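Local coordinates for protein putative acyl-CoA dehydrogenase (Burkholderia xenovorans, PDB 5JSC) that belongs to the acyl-CoA dehydrogenase family of flavoproteins and binds flavin-adenine dinucleotide in an assembly of four chains, at residues C[109-114]-C[177-182]; C[185-190]-C[229-234]; C[97-100]-C[105-108]. All blocks are in the same frame, centred on the assembly; numbering follows the deposited sequence.

Contact 1: C[109-114]-C[177-182]; sequences LAMQGL and WISNGG. With FAD (flavin-adenine dinucleotide), chain M.
Met111 sets CG anti to its own carbonyl carbon (chi1 -70°), and its chain then bends at chi2 and chi3. The bends carry the sulfur and terminal methyl to Ser179. SD lies 3.6 Å from Ser179 CB, and CE touches the same carbon. Asn180 also has CG anti to its carbonyl carbon. Its amide runs past Met111 in the opposite direction, and ND2 lies 3.3 Å from Met111 CB. This amide nitrogen has two hydrogen-bond partners. One is a water, with Asn180 ND2 donating to the water oxygen over 2.9 Å. The water in turn donates to Gln112 OE1 at 2.8 Å. The other is the carbonyl of Ala142, so the buried amide is tied both to the helix and to the chain near 142. Gln112 OE1 receives the N-H of Ala142 as well. The contact joins the helical N-terminal domain to the beta middle domain of the acyl-CoA dehydrogenase fold, at the flavin site. Here strand 168-179 ends in a type II beta turn from Ile178 to Gly181, closed by Gly181 N to Ile178 O at 2.9 Å. Asn180 takes the third position of the turn, with a positive phi of 64°. Ser179, the second residue of the turn, grips the isoalloxazine ring of FAD with two bonds. Its backbone N donates to FAD O4 (2.9 Å, 156° at the hydrogen), and Ser179 OG donates to FAD N5 at 2.9 Å. Met111 packs on the CB of this serine, with CE also near FAD O4. Just before Ile178, Trp177 CB lies 3.5 Å from FAD N10.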
loop_
_atom_site.group_PDB
_atom_site.type_symbol
_atom_site.label_atom_id
_atom_site.label_comp_id
_atom_site.label_asym_id
_atom_site.label_seq_id
_atom_site.Cartn_x
_atom_site.Cartn_y
_atom_site.Cartn_z
ATOM N N LEU C 109 -7.783 -14.890 -29.267
ATOM C CA LEU C 109 -6.448 -14.857 -29.857
ATOM C C LEU C 109 -5.429 -15.503 -28.929
ATOM O O LEU C 109 -4.570 -16.276 -29.376
ATOM C CB LEU C 109 -6.045 -13.423 -30.184
ATOM C CG LEU C 109 -4.690 -13.322 -30.910
ATOM C CD1 LEU C 109 -4.727 -12.358 -32.112
ATOM C CD2 LEU C 109 -3.593 -12.894 -29.952
ATOM N N ALA C 110 -5.520 -15.205 -27.634
ATOM C CA ALA C 110 -4.564 -15.731 -26.664
ATOM C C ALA C 110 -4.495 -17.249 -26.719
ATOM O O ALA C 110 -3.403 -17.834 -26.689
ATOM C CB ALA C 110 -4.953 -15.274 -25.259
ATOM N N MET C 111 -5.652 -17.909 -26.771
ATOM C CA MET C 111 -5.646 -19.363 -26.692
ATOM C C MET C 111 -5.156 -20.021 -27.970
ATOM O O MET C 111 -4.656 -21.147 -27.912
ATOM C CB MET C 111 -7.035 -19.889 -26.338
ATOM C CG MET C 111 -7.433 -19.572 -24.906
ATOM S SD MET C 111 -6.167 -20.013 -23.693
ATOM C CE MET C 111 -5.839 -21.731 -24.129
ATOM N N GLN C 112 -5.268 -19.348 -29.117
ATOM C CA GLN C 112 -4.632 -19.880 -30.314
ATOM C C GLN C 112 -3.118 -19.884 -30.173
ATOM O O GLN C 112 -2.449 -20.731 -30.766
ATOM C CB GLN C 112 -5.057 -19.075 -31.539
ATOM C CG GLN C 112 -6.544 -19.179 -31.854
ATOM C CD GLN C 112 -6.982 -20.610 -32.086
ATOM O OE1 GLN C 112 -7.551 -21.244 -31.196
ATOM N NE2 GLN C 112 -6.719 -21.133 -33.290
ATOM N N GLY C 113 -2.564 -18.951 -29.400
ATOM C CA GLY C 113 -1.153 -18.960 -29.074
ATOM C C GLY C 113 -0.806 -19.985 -28.007
ATOM O O GLY C 113 -0.052 -20.924 -28.263
ATOM N N LEU C 114 -1.358 -19.819 -26.799
ATOM C CA LEU C 114 -0.995 -20.705 -25.693
ATOM C C LEU C 114 -1.300 -22.166 -26.018
ATOM O O LEU C 114 -0.491 -23.059 -25.723
ATOM C CB LEU C 114 -1.731 -20.270 -24.422
ATOM C CG LEU C 114 -1.494 -21.158 -23.195
ATOM C CD1 LEU C 114 -0.043 -21.090 -22.746
ATOM C CD2 LEU C 114 -2.441 -20.748 -22.062
ATOM N N TRP C 177 -10.326 -26.183 -15.314
ATOM C CA TRP C 177 -10.147 -24.771 -15.682
ATOM C C TRP C 177 -9.606 -24.633 -17.097
ATOM O O TRP C 177 -8.848 -23.706 -17.386
ATOM C CB TRP C 177 -9.223 -24.005 -14.719
ATOM C CG TRP C 177 -9.420 -24.303 -13.256
ATOM C CD1 TRP C 177 -8.520 -24.900 -12.414
ATOM C CD2 TRP C 177 -10.581 -24.023 -12.470
ATOM N NE1 TRP C 177 -9.060 -25.015 -11.146
ATOM C CE2 TRP C 177 -10.325 -24.490 -11.162
ATOM C CE3 TRP C 177 -11.820 -23.433 -12.747
ATOM C CZ2 TRP C 177 -11.264 -24.387 -10.137
ATOM C CZ3 TRP C 177 -12.748 -23.322 -11.727
ATOM C CH2 TRP C 177 -12.468 -23.801 -10.439
ATOM N N ILE C 178 -9.974 -25.545 -17.992
ATOM C CA ILE C 178 -9.328 -25.599 -19.301
ATOM C C ILE C 178 -10.023 -24.613 -20.235
ATOM O O ILE C 178 -11.189 -24.799 -20.597
ATOM C CB ILE C 178 -9.338 -27.020 -19.880
ATOM C CG1 ILE C 178 -8.601 -27.974 -18.933
ATOM C CG2 ILE C 178 -8.692 -27.023 -21.270
ATOM C CD1 ILE C 178 -7.254 -27.446 -18.464
ATOM N N SER C 179 -9.295 -23.560 -20.626
ATOM C CA SER C 179 -9.808 -22.582 -21.574
ATOM C C SER C 179 -10.115 -23.232 -22.917
ATOM O O SER C 179 -9.342 -24.056 -23.413
ATOM C CB SER C 179 -8.786 -21.462 -21.761
ATOM O OG SER C 179 -8.649 -20.713 -20.569
ATOM N N ASN C 180 -11.233 -22.825 -23.525
ATOM C CA ASN C 180 -11.800 -23.447 -24.720
ATOM C C ASN C 180 -12.242 -24.885 -24.473
ATOM O O ASN C 180 -12.565 -25.606 -25.429
ATOM C CB ASN C 180 -10.834 -23.400 -25.923
ATOM C CG ASN C 180 -10.675 -22.002 -26.485
ATOM O OD1 ASN C 180 -11.528 -21.133 -26.271
ATOM N ND2 ASN C 180 -9.590 -21.774 -27.215
ATOM N N GLY C 181 -12.267 -25.329 -23.216
ATOM C CA GLY C 181 -12.744 -26.667 -22.934
ATOM C C GLY C 181 -14.157 -26.855 -23.443
ATOM O O GLY C 181 -15.025 -26.007 -23.212
ATOM N N GLY C 182 -14.400 -27.954 -24.152
ATOM C CA GLY C 182 -15.688 -28.212 -24.742
ATOM C C GLY C 182 -15.841 -27.743 -26.173
ATOM O O GLY C 182 -16.743 -28.221 -26.868
HETATM P PA FAD M . -3.763 -23.424 -6.094
HETATM O O1A FAD M . -2.647 -24.108 -6.790
HETATM O O2A FAD M . -4.525 -24.227 -5.037
HETATM O O5B FAD M . -3.192 -22.088 -5.453
HETATM C C5B FAD M . -4.045 -21.280 -4.619
HETATM C C4B FAD M . -3.267 -20.025 -4.322
HETATM O O4B FAD M . -2.105 -20.369 -3.545
HETATM C C3B FAD M . -2.673 -19.324 -5.536
HETATM O O3B FAD M . -3.629 -18.540 -6.256
HETATM C C2B FAD M . -1.553 -18.495 -4.903
HETATM O O2B FAD M . -2.083 -17.276 -4.379
HETATM C C1B FAD M . -1.098 -19.398 -3.743
HETATM N N9A FAD M . 0.163 -20.101 -3.954
HETATM C C8A FAD M . 0.464 -20.985 -4.957
HETATM N N7A FAD M . 1.647 -21.537 -4.846
HETATM C C5A FAD M . 2.166 -20.974 -3.687
HETATM C C6A FAD M . 3.385 -21.155 -3.010
HETATM N N6A FAD M . 4.357 -21.972 -3.432
HETATM N N1A FAD M . 3.587 -20.449 -1.874
HETATM C C2A FAD M . 2.627 -19.610 -1.461
HETATM N N3A FAD M . 1.437 -19.359 -2.017
HETATM C C4A FAD M . 1.265 -20.082 -3.132
HETATM N N1 FAD M . -5.206 -23.967 -16.545
HETATM C C2 FAD M . -4.848 -24.700 -17.645
HETATM O O2 FAD M . -4.151 -25.725 -17.555
HETATM N N3 FAD M . -5.274 -24.306 -18.886
HETATM C C4 FAD M . -6.059 -23.203 -19.159
HETATM O O4 FAD M . -6.459 -22.991 -20.300
HETATM C C4X FAD M . -6.407 -22.421 -18.009
HETATM N N5 FAD M . -7.200 -21.400 -18.177
HETATM C C5X FAD M . -7.700 -20.770 -17.048
HETATM C C6 FAD M . -8.669 -19.782 -17.208
HETATM C C7 FAD M . -9.279 -19.190 -16.109
HETATM C C7M FAD M . -10.356 -18.158 -16.327
HETATM C C8 FAD M . -8.893 -19.579 -14.811
HETATM C C8M FAD M . -9.533 -18.965 -13.590
HETATM C C9 FAD M . -7.911 -20.551 -14.650
HETATM C C9A FAD M . -7.317 -21.154 -15.755
HETATM N N10 FAD M . -6.394 -22.213 -15.623
HETATM C C10 FAD M . -5.944 -22.888 -16.732
HETATM C "C1'" FAD M . -6.040 -22.688 -14.279
HETATM C "C2'" FAD M . -5.017 -21.803 -13.574
HETATM O "O2'" FAD M . -3.733 -21.923 -14.184
HETATM C "C3'" FAD M . -4.924 -22.215 -12.105
HETATM O "O3'" FAD M . -6.165 -21.844 -11.522
HETATM C "C4'" FAD M . -3.776 -21.553 -11.346
HETATM O "O4'" FAD M . -2.538 -22.117 -11.785
HETATM C "C5'" FAD M . -3.922 -21.716 -9.846
HETATM O "O5'" FAD M . -4.024 -23.126 -9.562
HETATM P P FAD M . -5.215 -23.569 -8.551
HETATM O O1P FAD M . -6.523 -23.001 -8.982
HETATM O O2P FAD M . -5.184 -25.059 -8.396
HETATM O O3P FAD M . -4.819 -22.897 -7.160
HETATM O O HOH W 1 -8.965 -19.758 -29.246
#

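Contact 2: C[185-190]-C[229-234]; sequences DFYVVF and ARLHFA
Tyr187 and Val189 on one strand meet Leu231 and Phe233 on another, within the beta-rich middle domain of the acyl-CoA dehydrogenase fold. The strands belong to different sheets. Strand 186-192 is part of a mixed sheet, and strand 228-233 is part of an antiparallel one. No hydrogen bond joins the two segments, and their closest CA atoms, those of Tyr187 and Leu231, are 10.0 Å apart. Here the two segments meet through their side chains, between layers of the domain. Alternate residues of each strand point inward. Between Leu231 and Tyr187 the interaction is CH-pi. Leu231 CD1 sits over one face of the tyrosine ring, 4.0 Å from the centroid and 22° off the ring normal. It is shifted toward the rim, nearest Tyr187 CD2 at 3.7 Å. The other methyl, Leu231 CD2, reaches the phenol end, 4.1 Å from Tyr187 OH. Polar bonds lie around this apolar layer. Tyr187 OH is hydrogen-bonded to Gly182 N, which ties the ring's far end to the loop before its own strand. On the other face of strand 228-233, Arg230 and His232 both bind Asp174, the first by a salt bridge and the second by a hydrogen bond. The remaining interaction is plain apolar contact. Phe233 comes toward Val189 from the opposite direction. Val189 has CG1 anti to the backbone N (chi1 -180°) and CG2 anti to the carbonyl carbon. Both methyls thereby reach one ring carbon, with Phe233 CZ 3.8 Å from Val189 CG2 and 3.9 Å from Val189 CG1.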
loop_
_atom_site.group_PDB
_atom_site.type_symbol
_atom_site.label_atom_id
_atom_site.label_comp_id
_atom_site.label_asym_id
_atom_site.label_seq_id
_atom_site.Cartn_x
_atom_site.Cartn_y
_atom_site.Cartn_z
ATOM N N ASP C 185 -10.650 -28.046 -30.780
ATOM C CA ASP C 185 -10.458 -29.170 -31.684
ATOM C C ASP C 185 -9.352 -30.110 -31.228
ATOM O O ASP C 185 -9.336 -31.281 -31.633
ATOM C CB ASP C 185 -10.164 -28.647 -33.095
ATOM C CG ASP C 185 -11.369 -27.963 -33.706
ATOM O OD1 ASP C 185 -12.360 -28.674 -33.990
ATOM O OD2 ASP C 185 -11.346 -26.729 -33.879
ATOM N N PHE C 186 -8.448 -29.632 -30.383
ATOM C CA PHE C 186 -7.430 -30.483 -29.787
ATOM C C PHE C 186 -6.981 -29.828 -28.495
ATOM O O PHE C 186 -7.162 -28.620 -28.289
ATOM C CB PHE C 186 -6.235 -30.699 -30.730
ATOM C CG PHE C 186 -5.453 -29.445 -31.002
ATOM C CD1 PHE C 186 -4.422 -29.047 -30.148
ATOM C CD2 PHE C 186 -5.760 -28.638 -32.095
ATOM C CE1 PHE C 186 -3.713 -27.872 -30.385
ATOM C CE2 PHE C 186 -5.054 -27.482 -32.341
ATOM C CZ PHE C 186 -4.027 -27.092 -31.486
ATOM N N TYR C 187 -6.376 -30.646 -27.640
ATOM C CA TYR C 187 -5.831 -30.236 -26.354
ATOM C C TYR C 187 -4.386 -30.686 -26.291
ATOM O O TYR C 187 -4.101 -31.851 -26.564
ATOM C CB TYR C 187 -6.615 -30.872 -25.194
ATOM C CG TYR C 187 -8.072 -30.505 -25.189
ATOM C CD1 TYR C 187 -9.002 -31.246 -25.913
ATOM C CD2 TYR C 187 -8.523 -29.414 -24.460
ATOM C CE1 TYR C 187 -10.339 -30.895 -25.914
ATOM C CE2 TYR C 187 -9.854 -29.061 -24.451
ATOM C CZ TYR C 187 -10.758 -29.797 -25.177
ATOM O OH TYR C 187 -12.087 -29.423 -25.169
ATOM N N VAL C 188 -3.478 -29.780 -25.943
ATOM C CA VAL C 188 -2.138 -30.194 -25.535
ATOM C C VAL C 188 -2.236 -30.597 -24.066
ATOM O O VAL C 188 -2.473 -29.756 -23.195
ATOM C CB VAL C 188 -1.097 -29.089 -25.746
ATOM C CG1 VAL C 188 0.245 -29.523 -25.179
ATOM C CG2 VAL C 188 -0.950 -28.782 -27.226
ATOM N N VAL C 189 -2.070 -31.890 -23.787
ATOM C CA VAL C 189 -2.319 -32.463 -22.463
ATOM C C VAL C 189 -0.992 -32.893 -21.860
ATOM O O VAL C 189 -0.210 -33.603 -22.509
ATOM C CB VAL C 189 -3.283 -33.661 -22.538
ATOM C CG1 VAL C 189 -3.539 -34.242 -21.140
ATOM C CG2 VAL C 189 -4.596 -33.267 -23.204
ATOM N N PHE C 190 -0.754 -32.505 -20.609
ATOM C CA PHE C 190 0.434 -32.928 -19.879
ATOM C C PHE C 190 0.024 -33.997 -18.882
ATOM O O PHE C 190 -0.964 -33.830 -18.160
ATOM C CB PHE C 190 1.108 -31.738 -19.191
ATOM C CG PHE C 190 1.543 -30.684 -20.165
ATOM C CD1 PHE C 190 0.642 -29.725 -20.613
ATOM C CD2 PHE C 190 2.828 -30.696 -20.686
ATOM C CE1 PHE C 190 1.021 -28.772 -21.547
ATOM C CE2 PHE C 190 3.218 -29.741 -21.617
ATOM C CZ PHE C 190 2.310 -28.779 -22.051
ATOM N N ALA C 229 -13.796 -25.736 -19.247
ATOM C CA ALA C 229 -14.360 -27.039 -18.906
ATOM C C ALA C 229 -13.434 -27.834 -17.998
ATOM O O ALA C 229 -12.223 -27.588 -17.916
ATOM C CB ALA C 229 -14.669 -27.878 -20.152
ATOM N N ARG C 230 -14.042 -28.804 -17.317
ATOM C CA ARG C 230 -13.325 -29.898 -16.682
ATOM C C ARG C 230 -13.323 -31.069 -17.651
ATOM O O ARG C 230 -14.376 -31.452 -18.168
ATOM C CB ARG C 230 -13.984 -30.293 -15.357
ATOM C CG ARG C 230 -13.273 -31.399 -14.586
ATOM C CD ARG C 230 -13.829 -31.471 -13.158
ATOM N NE ARG C 230 -13.309 -32.602 -12.399
ATOM C CZ ARG C 230 -13.271 -32.665 -11.067
ATOM N NH1 ARG C 230 -13.708 -31.647 -10.327
ATOM N NH2 ARG C 230 -12.782 -33.747 -10.467
ATOM N N LEU C 231 -12.140 -31.606 -17.926
ATOM C CA LEU C 231 -11.977 -32.743 -18.818
ATOM C C LEU C 231 -11.749 -33.989 -17.985
ATOM O O LEU C 231 -10.874 -33.998 -17.119
ATOM C CB LEU C 231 -10.784 -32.540 -19.747
ATOM C CG LEU C 231 -10.688 -31.229 -20.511
ATOM C CD1 LEU C 231 -9.429 -31.246 -21.349
ATOM C CD2 LEU C 231 -11.921 -31.035 -21.366
ATOM N N HIS C 232 -12.512 -35.038 -18.256
ATOM C CA HIS C 232 -12.284 -36.327 -17.623
ATOM C C HIS C 232 -11.761 -37.306 -18.663
ATOM O O HIS C 232 -12.373 -37.482 -19.720
ATOM C CB HIS C 232 -13.558 -36.877 -16.981
ATOM C CG HIS C 232 -13.366 -38.224 -16.355
ATOM N ND1 HIS C 232 -12.570 -38.419 -15.248
ATOM C CD2 HIS C 232 -13.841 -39.444 -16.698
ATOM C CE1 HIS C 232 -12.575 -39.702 -14.925
ATOM N NE2 HIS C 232 -13.339 -40.345 -15.790
ATOM N N PHE C 233 -10.630 -37.933 -18.365
ATOM C CA PHE C 233 -10.012 -38.909 -19.251
ATOM C C PHE C 233 -10.331 -40.288 -18.701
ATOM O O PHE C 233 -9.849 -40.660 -17.626
ATOM C CB PHE C 233 -8.505 -38.685 -19.342
ATOM C CG PHE C 233 -8.122 -37.389 -20.007
ATOM C CD1 PHE C 233 -8.237 -36.184 -19.332
ATOM C CD2 PHE C 233 -7.639 -37.382 -21.306
ATOM C CE1 PHE C 233 -7.880 -34.994 -19.939
ATOM C CE2 PHE C 233 -7.283 -36.195 -21.928
ATOM C CZ PHE C 233 -7.399 -34.999 -21.241
ATOM N N ALA C 234 -11.144 -41.040 -19.434
ATOM C CA ALA C 234 -11.599 -42.365 -19.025
ATOM C C ALA C 234 -10.963 -43.387 -19.960
ATOM O O ALA C 234 -11.579 -43.851 -20.920
ATOM C CB ALA C 234 -13.132 -42.441 -19.048
#

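Contact 3: C[97-100]-C[105-108]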
loop_
_atom_site.group_PDB
_atom_site.type_symbol
_atom_site.label_atom_id
_atom_site.label_comp_id
_atom_site.label_asym_id
_atom_site.label_seq_id
_atom_site.Cartn_x
_atom_site.Cartn_y
_atom_site.Cartn_z
ATOM N N THR C 97 -4.224 -4.643 -27.542
ATOM C CA THR C 97 -5.262 -3.922 -28.273
ATOM C C THR C 97 -6.598 -4.644 -28.195
ATOM O O THR C 97 -7.638 -4.014 -27.976
ATOM C CB THR C 97 -4.840 -3.736 -29.727
ATOM O OG1 THR C 97 -3.545 -3.132 -29.756
ATOM C CG2 THR C 97 -5.834 -2.842 -30.483
ATOM N N LEU C 98 -6.595 -5.965 -28.363
ATOM C CA LEU C 98 -7.850 -6.707 -28.270
ATOM C C LEU C 98 -8.477 -6.551 -26.892
ATOM O O LEU C 98 -9.668 -6.239 -26.776
ATOM C CB LEU C 98 -7.618 -8.179 -28.594
ATOM C CG LEU C 98 -7.392 -8.497 -30.071
ATOM C CD1 LEU C 98 -6.831 -9.910 -30.208
ATOM C CD2 LEU C 98 -8.674 -8.338 -30.877
ATOM N N ALA C 99 -7.680 -6.732 -25.833
ATOM C CA ALA C 99 -8.215 -6.617 -24.476
ATOM C C ALA C 99 -8.772 -5.225 -24.213
ATOM O O ALA C 99 -9.775 -5.071 -23.499
ATOM C CB ALA C 99 -7.129 -6.949 -23.454
ATOM N N LYS C 100 -8.136 -4.194 -24.785
ATOM C CA LYS C 100 -8.614 -2.827 -24.617
ATOM C C LYS C 100 -10.028 -2.645 -25.163
ATOM O O LYS C 100 -10.734 -1.721 -24.742
ATOM C CB LYS C 100 -7.636 -1.863 -25.304
ATOM C CG LYS C 100 -7.929 -0.384 -25.081
ATOM C CD LYS C 100 -6.769 0.491 -25.532
ATOM C CE LYS C 100 -6.515 0.369 -27.018
ATOM N NZ LYS C 100 -5.385 1.247 -27.456
ATOM N N ALA C 105 -12.484 -11.222 -27.355
ATOM C CA ALA C 105 -11.573 -11.245 -28.498
ATOM C C ALA C 105 -10.138 -11.505 -28.057
ATOM O O ALA C 105 -9.402 -12.259 -28.711
ATOM C CB ALA C 105 -11.672 -9.928 -29.266
ATOM N N ASP C 106 -9.718 -10.891 -26.951
ATOM C CA ASP C 106 -8.392 -11.177 -26.411
ATOM C C ASP C 106 -8.239 -12.656 -26.082
ATOM O O ASP C 106 -7.233 -13.285 -26.442
ATOM C CB ASP C 106 -8.134 -10.341 -25.161
ATOM C CG ASP C 106 -6.909 -10.820 -24.412
ATOM O OD1 ASP C 106 -5.803 -10.655 -24.963
ATOM O OD2 ASP C 106 -7.045 -11.384 -23.297
ATOM N N PHE C 107 -9.235 -13.224 -25.388
ATOM C CA PHE C 107 -9.206 -14.634 -25.008
ATOM C C PHE C 107 -9.062 -15.533 -26.230
ATOM O O PHE C 107 -8.267 -16.482 -26.229
ATOM C CB PHE C 107 -10.495 -14.955 -24.239
ATOM C CG PHE C 107 -10.575 -16.354 -23.704
ATOM C CD1 PHE C 107 -11.142 -17.366 -24.461
ATOM C CD2 PHE C 107 -10.139 -16.643 -22.419
ATOM C CE1 PHE C 107 -11.238 -18.652 -23.963
ATOM C CE2 PHE C 107 -10.240 -17.935 -21.908
ATOM C CZ PHE C 107 -10.794 -18.932 -22.690
ATOM N N ALA C 108 -9.816 -15.239 -27.289
ATOM C CA ALA C 108 -9.779 -16.066 -28.487
ATOM C C ALA C 108 -8.388 -16.070 -29.108
ATOM O O ALA C 108 -7.852 -17.128 -29.454
ATOM C CB ALA C 108 -10.818 -15.569 -29.487
#
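Asp106 OD1 forms a salt bridge with the NE of Arg95, two residues before the 97-100 segment on helix 88-101. The carboxylate thus binds the helix against which its own CB packs. Asp106 CG is anti to the backbone N (chi1 168°), which lays the acid group alongside Ala99, with CG 4.0 Å from Ala99 CB. The carboxylate is buried, and the arginine would probably favour its charged form. Behind the polar end the packing is close. Asp106 CB lies 3.7 Å from the backbone N of Ala99 and 3.9 Å from Ala99 CB. Leu98 supplies the other half of the contact. Its CB sits over the backbone of the second helix, 3.8 Å from Asp106 CA. Its two methyls part beyond that. Leu98 CD2 touches Ala105 CB at 3.8 Å, while Leu98 CD1 lies 3.8 Å from Ala105 O. The backbones come near here, with Leu98 CA 4.9 Å from Asp106 CA, consistent with the small Ala99 and Ala105 beside that pair. This is the close junction of two consecutive helices in the helical N-terminal domain, joined by a very short link. Ser102 OG in that link takes the N-H of Ala105. Around the junction, helix 28-44 meets Leu98 through Trp40 and Cys41, helix 250-286 reaches both Ala99 and Asp106 through Ala268, and helix 53-66 packs on Ala108.

In the fold
From the N terminus, contact 3 comes first. It closes a loop of only four residues and locks helix 88-101 to helix 103-122. Contact 1 starts further along the same helix and closes a much longer loop, bringing in the end of strand 168-179 beside the flavin. Contact 2 follows and closes a loop of 38 residues within the middle domain. The three are in series, and none nests in or crosses another. Phe107 joins contacts 3 and 1 by touching Ser179 and Asn180. Contacts 1 and 2 meet where Ile178 pairs with Ala229 in one sheet. Contacts 2 and 3 do not touch, with nearest atoms about 8 Å apart.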